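Local coordinates for 6-aminohexanoate-cyclic-dimer hydrolase (Arthrobacter sp., PDB 3A2Q), which hydrolyses one amide bond of the cyclic dimer of 6-aminohexanoic acid, a nylon-6 by-product, to give the linear dimer, at residues K188-R193 with F238-A243. The protein carries 1 engineered substitution. Sequence-based numbering, arbitrary orientation.
Sequences KPTRGR and FCAPTA
Gly-192 and Cys-239 bring the two backbones together, their CA atoms 3.9 Å apart, where a type II beta turn from Thr-190 to Arg-193 leans on the extended 238-243 chain. The third position of such a turn takes a positive phi, here 84°, that glycine adopts readily, and a CB would collide with Cys-239 N. Flanking this backbone contact, Arg-191 lays its CD over one face of the Phe-238 ring, a CH-pi contact 3.9 Å from CD to the ring centroid. Its guanidinium stays over that face but farther out, its plane 48° from the ring plane, at most weakly cation-pi, and is held by the carbonyls of Gly-208 and Val-430. The turn follows strand 185-188 of the central mixed sheet of the amidase fold and ties it to the loop between helices 219-229 and 247-250. On the other flank, Arg-193 bends at chi2 and chi3, laying one guanidinium face against Ala-240 CB, 3.5 Å from CZ. At the guanidinium edge, near its plane, NH1 donates to Pro-241 O at 2.8 Å, NH2 adding a weak second bond, while NE salt-bridges Glu-460. A leucine in place of Arg-193 would probably leave Pro-241 O without these bonds and Glu-460 without its salt-bridge charge. Thr-190 CG2 packs against Ala-240 CB at 3.6 Å; its OG1 hydrogen-bonds Glu-460.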
ATOM      1  N   LYS A 188      -4.693  -2.960  -2.965  1.00 19.23           N
ATOM      2  CA  LYS A 188      -3.842  -2.892  -4.149  1.00 18.20           C
ATOM      3  C   LYS A 188      -4.856  -3.284  -5.228  1.00 21.32           C
ATOM      4  O   LYS A 188      -5.234  -4.456  -5.346  1.00 19.70           O
ATOM      5  CB  LYS A 188      -2.733  -3.945  -4.151  1.00 21.39           C
ATOM      6  CG  LYS A 188      -1.881  -3.870  -5.428  1.00 20.11           C
ATOM      7  CD  LYS A 188      -1.102  -5.156  -5.704  1.00 19.25           C
ATOM      8  CE  LYS A 188      -2.002  -6.278  -6.194  1.00 24.46           C
ATOM      9  NZ  LYS A 188      -2.648  -5.961  -7.504  1.00 21.78           N
ATOM     10  N   PRO A 189      -5.331  -2.312  -6.015  1.00 23.80           N
ATOM     11  CA  PRO A 189      -6.308  -2.656  -7.052  1.00 22.36           C
ATOM     12  C   PRO A 189      -5.711  -3.461  -8.192  1.00 24.67           C
ATOM     13  O   PRO A 189      -4.531  -3.814  -8.185  1.00 23.70           O
ATOM     14  CB  PRO A 189      -6.815  -1.292  -7.523  1.00 25.60           C
ATOM     15  CG  PRO A 189      -5.645  -0.392  -7.282  1.00 29.06           C
ATOM     16  CD  PRO A 189      -5.084  -0.863  -5.964  1.00 24.16           C
ATOM     17  N   THR A 190      -6.554  -3.765  -9.167  1.00 22.29           N
ATOM     18  CA  THR A 190      -6.134  -4.494 -10.353  1.00 22.07           C
ATOM     19  C   THR A 190      -5.076  -3.653 -11.054  1.00 19.51           C
ATOM     20  O   THR A 190      -5.151  -2.427 -11.040  1.00 21.43           O
ATOM     21  CB  THR A 190      -7.320  -4.665 -11.315  1.00 19.44           C
ATOM     22  OG1 THR A 190      -8.315  -5.482 -10.684  1.00 21.60           O
ATOM     23  CG2 THR A 190      -6.867  -5.300 -12.626  1.00 21.00           C
ATOM     24  N   ARG A 191      -4.101  -4.308 -11.667  1.00 22.56           N
ATOM     25  CA  ARG A 191      -3.058  -3.592 -12.394  1.00 20.10           C
ATOM     26  C   ARG A 191      -3.733  -2.705 -13.444  1.00 24.02           C
ATOM     27  O   ARG A 191      -4.632  -3.155 -14.151  1.00 22.61           O
ATOM     28  CB  ARG A 191      -2.123  -4.599 -13.079  1.00 22.61           C
ATOM     29  CG  ARG A 191      -1.127  -3.988 -14.067  1.00 22.26           C
ATOM     30  CD  ARG A 191      -0.291  -5.086 -14.711  1.00 26.31           C
ATOM     31  NE  ARG A 191       0.605  -5.716 -13.744  1.00 36.63           N
ATOM     32  CZ  ARG A 191       0.894  -7.012 -13.711  1.00 35.60           C
ATOM     33  NH1 ARG A 191       0.354  -7.848 -14.593  1.00 32.67           N
ATOM     34  NH2 ARG A 191       1.737  -7.474 -12.797  1.00 37.91           N
ATOM     35  N   GLY A 192      -3.306  -1.449 -13.532  1.00 21.30           N
ATOM     36  CA  GLY A 192      -3.877  -0.542 -14.509  1.00 25.72           C
ATOM     37  C   GLY A 192      -5.161   0.145 -14.085  1.00 26.45           C
ATOM     38  O   GLY A 192      -5.812   0.796 -14.907  1.00 27.41           O
ATOM     39  N   ARG A 193      -5.541   0.001 -12.817  1.00 23.18           N
ATOM     40  CA  ARG A 193      -6.759   0.641 -12.324  1.00 25.90           C
ATOM     41  C   ARG A 193      -6.502   2.115 -12.029  1.00 26.75           C
ATOM     42  O   ARG A 193      -7.271   2.984 -12.445  1.00 25.60           O
ATOM     43  CB  ARG A 193      -7.250  -0.045 -11.042  1.00 23.70           C
ATOM     44  CG  ARG A 193      -8.532   0.552 -10.454  1.00 23.90           C
ATOM     45  CD  ARG A 193      -9.748   0.277 -11.340  1.00 26.76           C
ATOM     46  NE  ARG A 193     -10.061  -1.150 -11.410  1.00 23.77           N
ATOM     47  CZ  ARG A 193     -10.814  -1.703 -12.357  1.00 28.89           C
ATOM     48  NH1 ARG A 193     -11.333  -0.951 -13.320  1.00 25.56           N
ATOM     49  NH2 ARG A 193     -11.036  -3.012 -12.352  1.00 23.30           N
ATOM     50  N   PHE A 238      -0.680   0.053 -18.451  1.00 27.16           N
ATOM     51  CA  PHE A 238      -1.661  -0.970 -18.162  1.00 28.14           C
ATOM     52  C   PHE A 238      -3.064  -0.406 -18.009  1.00 25.32           C
ATOM     53  O   PHE A 238      -3.248   0.788 -17.779  1.00 26.66           O
ATOM     54  CB  PHE A 238      -1.212  -1.712 -16.901  1.00 24.84           C
ATOM     55  CG  PHE A 238       0.184  -2.264 -17.010  1.00 25.75           C
ATOM     56  CD1 PHE A 238       0.428  -3.429 -17.726  1.00 29.06           C
ATOM     57  CD2 PHE A 238       1.264  -1.576 -16.467  1.00 26.32           C
ATOM     58  CE1 PHE A 238       1.727  -3.900 -17.902  1.00 27.52           C
ATOM     59  CE2 PHE A 238       2.567  -2.036 -16.637  1.00 29.37           C
ATOM     60  CZ  PHE A 238       2.797  -3.201 -17.357  1.00 28.88           C
ATOM     61  N   CYS A 239      -4.055  -1.275 -18.153  1.00 29.22           N
ATOM     62  CA  CYS A 239      -5.441  -0.868 -18.034  1.00 30.56           C
ATOM     63  C   CYS A 239      -6.222  -2.028 -17.422  1.00 33.03           C
ATOM     64  O   CYS A 239      -5.870  -3.195 -17.614  1.00 39.44           O
ATOM     65  CB  CYS A 239      -5.993  -0.514 -19.417  1.00 33.20           C
ATOM     66  SG  CYS A 239      -7.526   0.435 -19.400  1.00 34.07           S
ATOM     67  N   ALA A 240      -7.265  -1.713 -16.665  1.00 28.32           N
ATOM     68  CA  ALA A 240      -8.069  -2.747 -16.029  1.00 27.64           C
ATOM     69  C   ALA A 240      -9.468  -2.765 -16.637  1.00 29.83           C
ATOM     70  O   ALA A 240      -9.903  -1.774 -17.215  1.00 29.16           O
ATOM     71  CB  ALA A 240      -8.154  -2.485 -14.526  1.00 28.24           C
ATOM     72  N   PRO A 241     -10.175  -3.904 -16.533  1.00 30.05           N
ATOM     73  CA  PRO A 241     -11.536  -4.058 -17.061  1.00 32.76           C
ATOM     74  C   PRO A 241     -12.453  -3.024 -16.407  1.00 34.90           C
ATOM     75  O   PRO A 241     -12.333  -2.752 -15.217  1.00 35.34           O
ATOM     76  CB  PRO A 241     -11.903  -5.486 -16.663  1.00 33.04           C
ATOM     77  CG  PRO A 241     -10.569  -6.184 -16.630  1.00 32.60           C
ATOM     78  CD  PRO A 241      -9.684  -5.172 -15.968  1.00 27.17           C
ATOM     79  N   THR A 242     -13.364  -2.462 -17.192  1.00 35.26           N
ATOM     80  CA  THR A 242     -14.288  -1.437 -16.719  1.00 35.85           C
ATOM     81  C   THR A 242     -15.481  -2.002 -15.954  1.00 36.79           C
ATOM     82  O   THR A 242     -16.074  -3.003 -16.360  1.00 35.32           O
ATOM     83  CB  THR A 242     -14.835  -0.617 -17.905  1.00 37.79           C
ATOM     84  OG1 THR A 242     -13.745  -0.109 -18.681  1.00 46.91           O
ATOM     85  CG2 THR A 242     -15.676   0.547 -17.405  1.00 45.71           C
ATOM     86  N   ALA A 243     -15.832  -1.349 -14.849  1.00 35.10           N
ATOM     87  CA  ALA A 243     -16.973  -1.765 -14.047  1.00 37.36           C
ATOM     88  C   ALA A 243     -18.208  -1.119 -14.665  1.00 36.10           C
ATOM     89  O   ALA A 243     -18.123  -0.039 -15.246  1.00 36.69           O
ATOM     90  CB  ALA A 243     -16.807  -1.302 -12.603  1.00 37.69           C
TER